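Local coordinates for protein 4-oxalocrotonate tautomerase family enzyme (Burkholderia sp. RPE67, PDB 6VVM) that belongs to the tautomerase superfamily, joining two beta-alpha-beta units in one chain and assembling with two further copies into a trimer, at residues V5-Q9 with T43-V47; K77-I81 with V101-D105. All blocks are in the same frame, centred on the assembly; numbering follows the deposited sequence.

Interaction 1: residues V5-Q9 with T43-V47; sequences VYLPQ and TELPV
Val5 opens the pairing of two parallel strands, 2-8 and 39-45, which the crossover helix 13-31 links into a beta-alpha-beta unit: its carbonyl O takes the amide of Thr43 in a short, almost straight bond, N to O 2.7 Å with 175° at the hydrogen. The backbone of Tyr6 turns to strand 63-69 on its other side and hydrogen-bonds to Val63, and the side chain runs alongside that of Thr43. Tyr6 CG stands beside its own backbone N (chi1 -76°), which lays one ring face against Thr43 CB, offset toward the rim; Leu45 CD1 closes on the ring edge, 3.7 Å from Tyr6 CD2. Leu7 then binds twice. Its N meets Thr43 O at 3.2 Å from well above the carbonyl plane, and its O receives Leu45 N at 2.9 Å. Leu7 CG sits between N and the carbonyl carbon (chi1 74°), bringing CD2 over the Thr43 carbonyl, 3.5 Å from Thr43 O, and near Glu44 CG. Pro8, without an N-H, offers its O to a water that also donates to Glu44 OE2, an oxygen salt-bridged to Lys16. The ladder frays at Gln9, whose N reaches Leu45 O weakly at 3.4 Å, while its extended side chain crosses Pro46, with OE1 3.7 Å from Pro46 CA. Two more waters tie the Gln9 amide to Glu44 OE1 and Val47 N. Direct amide bonds thus fix the register, with Tyr6 and Leu45 packing along one side, whereas the polar groups of Gln9, Glu44 and Val47 are linked through water.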
loop_
_atom_site.group_PDB
_atom_site.type_symbol
_atom_site.label_atom_id
_atom_site.label_comp_id
_atom_site.label_asym_id
_atom_site.label_seq_id
_atom_site.Cartn_x
_atom_site.Cartn_y
_atom_site.Cartn_z
ATOM N N VAL A 5 8.834 -2.526 1.353
ATOM C CA VAL A 5 9.881 -1.544 1.576
ATOM C C VAL A 5 9.939 -0.600 0.383
ATOM O O VAL A 5 10.187 -1.024 -0.753
ATOM C CB VAL A 5 11.245 -2.203 1.818
ATOM C CG1 VAL A 5 12.254 -1.147 2.203
ATOM C CG2 VAL A 5 11.119 -3.261 2.900
ATOM N N TYR A 6 9.724 0.679 0.648
ATOM C CA TYR A 6 9.996 1.739 -0.315
ATOM C C TYR A 6 11.467 2.137 -0.215
ATOM O O TYR A 6 11.934 2.561 0.853
ATOM C CB TYR A 6 9.091 2.933 -0.052
ATOM C CG TYR A 6 7.677 2.707 -0.516
ATOM C CD1 TYR A 6 6.749 2.069 0.299
ATOM C CD2 TYR A 6 7.275 3.117 -1.776
ATOM C CE1 TYR A 6 5.458 1.865 -0.123
ATOM C CE2 TYR A 6 5.985 2.925 -2.211
ATOM C CZ TYR A 6 5.079 2.302 -1.386
ATOM O OH TYR A 6 3.795 2.121 -1.838
ATOM N N LEU A 7 12.199 1.956 -1.305
ATOM C CA LEU A 7 13.626 2.238 -1.340
ATOM C C LEU A 7 13.982 2.869 -2.678
ATOM O O LEU A 7 13.218 2.772 -3.645
ATOM C CB LEU A 7 14.458 0.968 -1.080
ATOM C CG LEU A 7 14.611 -0.135 -2.133
ATOM C CD1 LEU A 7 15.521 -1.243 -1.584
ATOM C CD2 LEU A 7 13.260 -0.723 -2.552
ATOM N N PRO A 8 15.105 3.573 -2.753
ATOM C CA PRO A 8 15.507 4.177 -4.021
ATOM C C PRO A 8 16.128 3.144 -4.948
ATOM O O PRO A 8 16.532 2.060 -4.530
ATOM C CB PRO A 8 16.547 5.227 -3.610
ATOM C CG PRO A 8 16.547 5.247 -2.099
ATOM C CD PRO A 8 16.038 3.914 -1.662
ATOM N N GLN A 9 16.202 3.513 -6.223
ATOM C CA GLN A 9 16.919 2.727 -7.221
ATOM C C GLN A 9 18.414 2.707 -6.920
ATOM O O GLN A 9 18.933 3.520 -6.148
ATOM C CB GLN A 9 16.710 3.302 -8.629
ATOM C CG GLN A 9 15.313 3.152 -9.192
ATOM C CD GLN A 9 15.117 3.924 -10.491
ATOM O OE1 GLN A 9 15.783 4.934 -10.749
ATOM N NE2 GLN A 9 14.197 3.451 -11.313
ATOM N N THR A 43 9.735 -2.014 -3.232
ATOM C CA THR A 43 9.178 -1.086 -4.219
ATOM C C THR A 43 10.226 -0.009 -4.479
ATOM O O THR A 43 10.359 0.949 -3.708
ATOM C CB THR A 43 7.850 -0.511 -3.731
ATOM O OG1 THR A 43 6.891 -1.573 -3.623
ATOM C CG2 THR A 43 7.308 0.540 -4.731
ATOM N N GLU A 44 11.007 -0.205 -5.540
ATOM C CA GLU A 44 12.046 0.737 -5.926
ATOM C C GLU A 44 11.420 1.953 -6.599
ATOM O O GLU A 44 10.561 1.808 -7.467
ATOM C CB GLU A 44 13.015 0.086 -6.912
ATOM C CG GLU A 44 14.148 -0.688 -6.320
ATOM C CD GLU A 44 15.156 -1.101 -7.382
ATOM O OE1 GLU A 44 14.905 -0.853 -8.588
ATOM O OE2 GLU A 44 16.197 -1.665 -7.010
ATOM N N LEU A 45 11.865 3.151 -6.213
ATOM C CA LEU A 45 11.337 4.370 -6.814
ATOM C C LEU A 45 12.450 5.252 -7.361
ATOM O O LEU A 45 13.492 5.429 -6.716
ATOM C CB LEU A 45 10.516 5.181 -5.796
ATOM C CG LEU A 45 9.285 4.497 -5.210
ATOM C CD1 LEU A 45 8.487 5.485 -4.358
ATOM C CD2 LEU A 45 8.417 3.916 -6.319
ATOM N N PRO A 46 12.251 5.836 -8.539
ATOM C CA PRO A 46 13.174 6.875 -9.008
ATOM C C PRO A 46 13.102 8.108 -8.115
ATOM O O PRO A 46 12.100 8.369 -7.446
ATOM C CB PRO A 46 12.682 7.177 -10.427
ATOM C CG PRO A 46 11.218 6.784 -10.418
ATOM C CD PRO A 46 11.128 5.606 -9.470
ATOM N N VAL A 47 14.194 8.879 -8.108
ATOM C CA VAL A 47 14.255 10.056 -7.239
ATOM C C VAL A 47 13.122 11.027 -7.558
ATOM O O VAL A 47 12.572 11.670 -6.654
ATOM C CB VAL A 47 15.645 10.724 -7.345
ATOM C CG1 VAL A 47 15.637 12.126 -6.738
ATOM C CG2 VAL A 47 16.672 9.880 -6.627
HETATM O O HOH W 1 17.414 -0.271 -5.176
HETATM O O HOH W 2 16.568 7.396 -9.399
HETATM O O HOH W 3 14.066 0.470 -10.587
#

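Interaction 2: residues K77-I81 with V101-D105; sequences KEALI and VMIKD
Ile103 pushes its CD1 methyl against the side of helix 74-92 that faces the sheet, lying 3.8 Å from Lys77 CB, 4.1 Å from Leu80 CD2 and 4.0 Å from Ile81 CG1. One terminal methyl therefore meets three helix residues, two adjacent in sequence and the third a turn earlier. It gets there because Ile103 CG1 is anti to the carbonyl carbon (chi1 -61°) and the chain then extends, carrying CD1 off the strand. Beside it, Val101 presents CG1 to Ile81 CG1 at 3.9 Å, the two side chains passing at a slant. Alternate strand residues Val101 and Ile103 face the helix, whereas Met102 and Lys104 point away; Met102 packs on Tyr6 of the second subunit and Lys104 NZ hydrogen-bonds its OH. The contact lays helix 74-92, the crossover of the beta-alpha-beta unit 63-69, 74-92, 100-106, on the sheet. Leu80 also touches Leu68 of strand 63-69 and residues of helix 13-31, so the apolar layer continues past this pair of elements. At the edge of the layer Lys77 stretches out fully, every torsion beyond chi1 near 180°, and meets Asp105 coming from the opposite direction. Lys77 NZ lies 2.5 Å from Asp105 OD2, a very close salt bridge made on the syn side of the carboxylate and 26° out of its plane. Asn49 of the second subunit donates through its ND2 to Asp105 OD2 and to Ile103 O, and accepts weakly from Lys77 NZ. The lysine charge is thus met by a carboxylate at the rim of an otherwise apolar seam, and the same carboxylate oxygen, gripped by an amide of another chain as well, couples the helix-strand packing to the trimer interface.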
loop_
_atom_site.group_PDB
_atom_site.type_symbol
_atom_site.label_atom_id
_atom_site.label_comp_id
_atom_site.label_asym_id
_atom_site.label_seq_id
_atom_site.Cartn_x
_atom_site.Cartn_y
_atom_site.Cartn_z
ATOM N N LYS A 77 5.175 -5.142 18.708
ATOM C CA LYS A 77 5.224 -4.148 17.639
ATOM C C LYS A 77 6.407 -3.201 17.815
ATOM O O LYS A 77 7.060 -2.827 16.837
ATOM C CB LYS A 77 3.910 -3.378 17.598
ATOM C CG LYS A 77 2.717 -4.241 17.279
ATOM C CD LYS A 77 1.428 -3.425 17.213
ATOM C CE LYS A 77 0.245 -4.301 16.817
ATOM N NZ LYS A 77 -1.023 -3.539 16.903
ATOM N N GLU A 78 6.691 -2.800 19.057
ATOM C CA GLU A 78 7.878 -1.993 19.338
ATOM C C GLU A 78 9.150 -2.710 18.907
ATOM O O GLU A 78 10.054 -2.099 18.323
ATOM C CB GLU A 78 7.938 -1.671 20.832
ATOM C CG GLU A 78 9.026 -0.704 21.249
ATOM C CD GLU A 78 8.854 -0.262 22.689
ATOM O OE1 GLU A 78 9.789 -0.459 23.487
ATOM O OE2 GLU A 78 7.771 0.262 23.028
ATOM N N ALA A 79 9.243 -4.010 19.203
ATOM C CA ALA A 79 10.411 -4.780 18.787
ATOM C C ALA A 79 10.471 -4.896 17.272
ATOM O O ALA A 79 11.549 -4.770 16.676
ATOM C CB ALA A 79 10.398 -6.163 19.443
ATOM N N LEU A 80 9.323 -5.128 16.635
ATOM C CA LEU A 80 9.269 -5.151 15.180
ATOM C C LEU A 80 9.785 -3.841 14.588
ATOM O O LEU A 80 10.627 -3.856 13.683
ATOM C CB LEU A 80 7.844 -5.447 14.708
ATOM C CG LEU A 80 7.701 -5.678 13.199
ATOM C CD1 LEU A 80 8.582 -6.829 12.691
ATOM C CD2 LEU A 80 6.252 -5.907 12.832
ATOM N N ILE A 81 9.311 -2.699 15.108
ATOM C CA ILE A 81 9.799 -1.393 14.644
ATOM C C ILE A 81 11.314 -1.295 14.806
ATOM O O ILE A 81 12.027 -0.855 13.898
ATOM C CB ILE A 81 9.085 -0.252 15.395
ATOM C CG1 ILE A 81 7.656 -0.071 14.867
ATOM C CG2 ILE A 81 9.878 1.053 15.284
ATOM C CD1 ILE A 81 6.787 0.815 15.764
ATOM N N VAL A 101 8.652 3.163 9.903
ATOM C CA VAL A 101 7.896 1.913 9.915
ATOM C C VAL A 101 6.432 2.219 10.191
ATOM O O VAL A 101 6.112 2.992 11.100
ATOM C CB VAL A 101 8.430 0.917 10.968
ATOM C CG1 VAL A 101 7.528 -0.338 11.015
ATOM C CG2 VAL A 101 9.881 0.552 10.664
ATOM N N MET A 102 5.544 1.588 9.427
ATOM C CA MET A 102 4.111 1.712 9.650
ATOM C C MET A 102 3.489 0.325 9.666
ATOM O O MET A 102 3.666 -0.455 8.723
ATOM C CB MET A 102 3.462 2.591 8.569
ATOM C CG MET A 102 3.753 4.059 8.747
ATOM S SD MET A 102 4.089 4.914 7.197
ATOM C CE MET A 102 2.796 4.352 6.088
ATOM N N ILE A 103 2.791 0.003 10.750
ATOM C CA ILE A 103 2.233 -1.330 10.959
ATOM C C ILE A 103 0.730 -1.271 10.767
ATOM O O ILE A 103 0.044 -0.497 11.445
ATOM C CB ILE A 103 2.565 -1.879 12.358
ATOM C CG1 ILE A 103 4.085 -2.009 12.536
ATOM C CG2 ILE A 103 1.860 -3.224 12.571
ATOM C CD1 ILE A 103 4.492 -2.413 13.922
ATOM N N LYS A 104 0.218 -2.108 9.870
ATOM C CA LYS A 104 -1.214 -2.276 9.666
ATOM C C LYS A 104 -1.661 -3.571 10.335
ATOM O O LYS A 104 -1.130 -4.645 10.030
ATOM C CB LYS A 104 -1.565 -2.302 8.181
ATOM C CG LYS A 104 -1.525 -0.939 7.502
ATOM C CD LYS A 104 -1.593 -1.070 5.993
ATOM C CE LYS A 104 -3.006 -0.881 5.470
ATOM N NZ LYS A 104 -3.040 0.180 4.411
ATOM N N ASP A 105 -2.619 -3.461 11.251
ATOM C CA ASP A 105 -3.268 -4.609 11.868
ATOM C C ASP A 105 -4.501 -4.987 11.055
ATOM O O ASP A 105 -5.319 -4.119 10.740
ATOM C CB ASP A 105 -3.678 -4.280 13.299
ATOM C CG ASP A 105 -2.487 -4.067 14.205
ATOM O OD1 ASP A 105 -1.636 -4.968 14.257
ATOM O OD2 ASP A 105 -2.400 -3.000 14.847
#

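In the fold
Interactions 1 and 2 belong to successive beta-alpha-beta units of one chain, the first within strand 2-8, helix 13-31 and strand 39-45, the second within strand 63-69, helix 74-92 and strand 100-106. Interaction 1 joins two neighbouring strands; interaction 2 lays a crossover helix on a strand. Both reach the same four-stranded sheet, in which 39-45 and 100-106 are the outermost strands of the chain. Their centres are 20 Å apart, on opposite sides of the chain centre, and their nearest atoms are about 7 Å apart. Between subunits, residues of one contact meet residues of the other: Lys104 of one chain packs on Thr43 of the second subunit, and Leu45 on Ile103 of the second subunit.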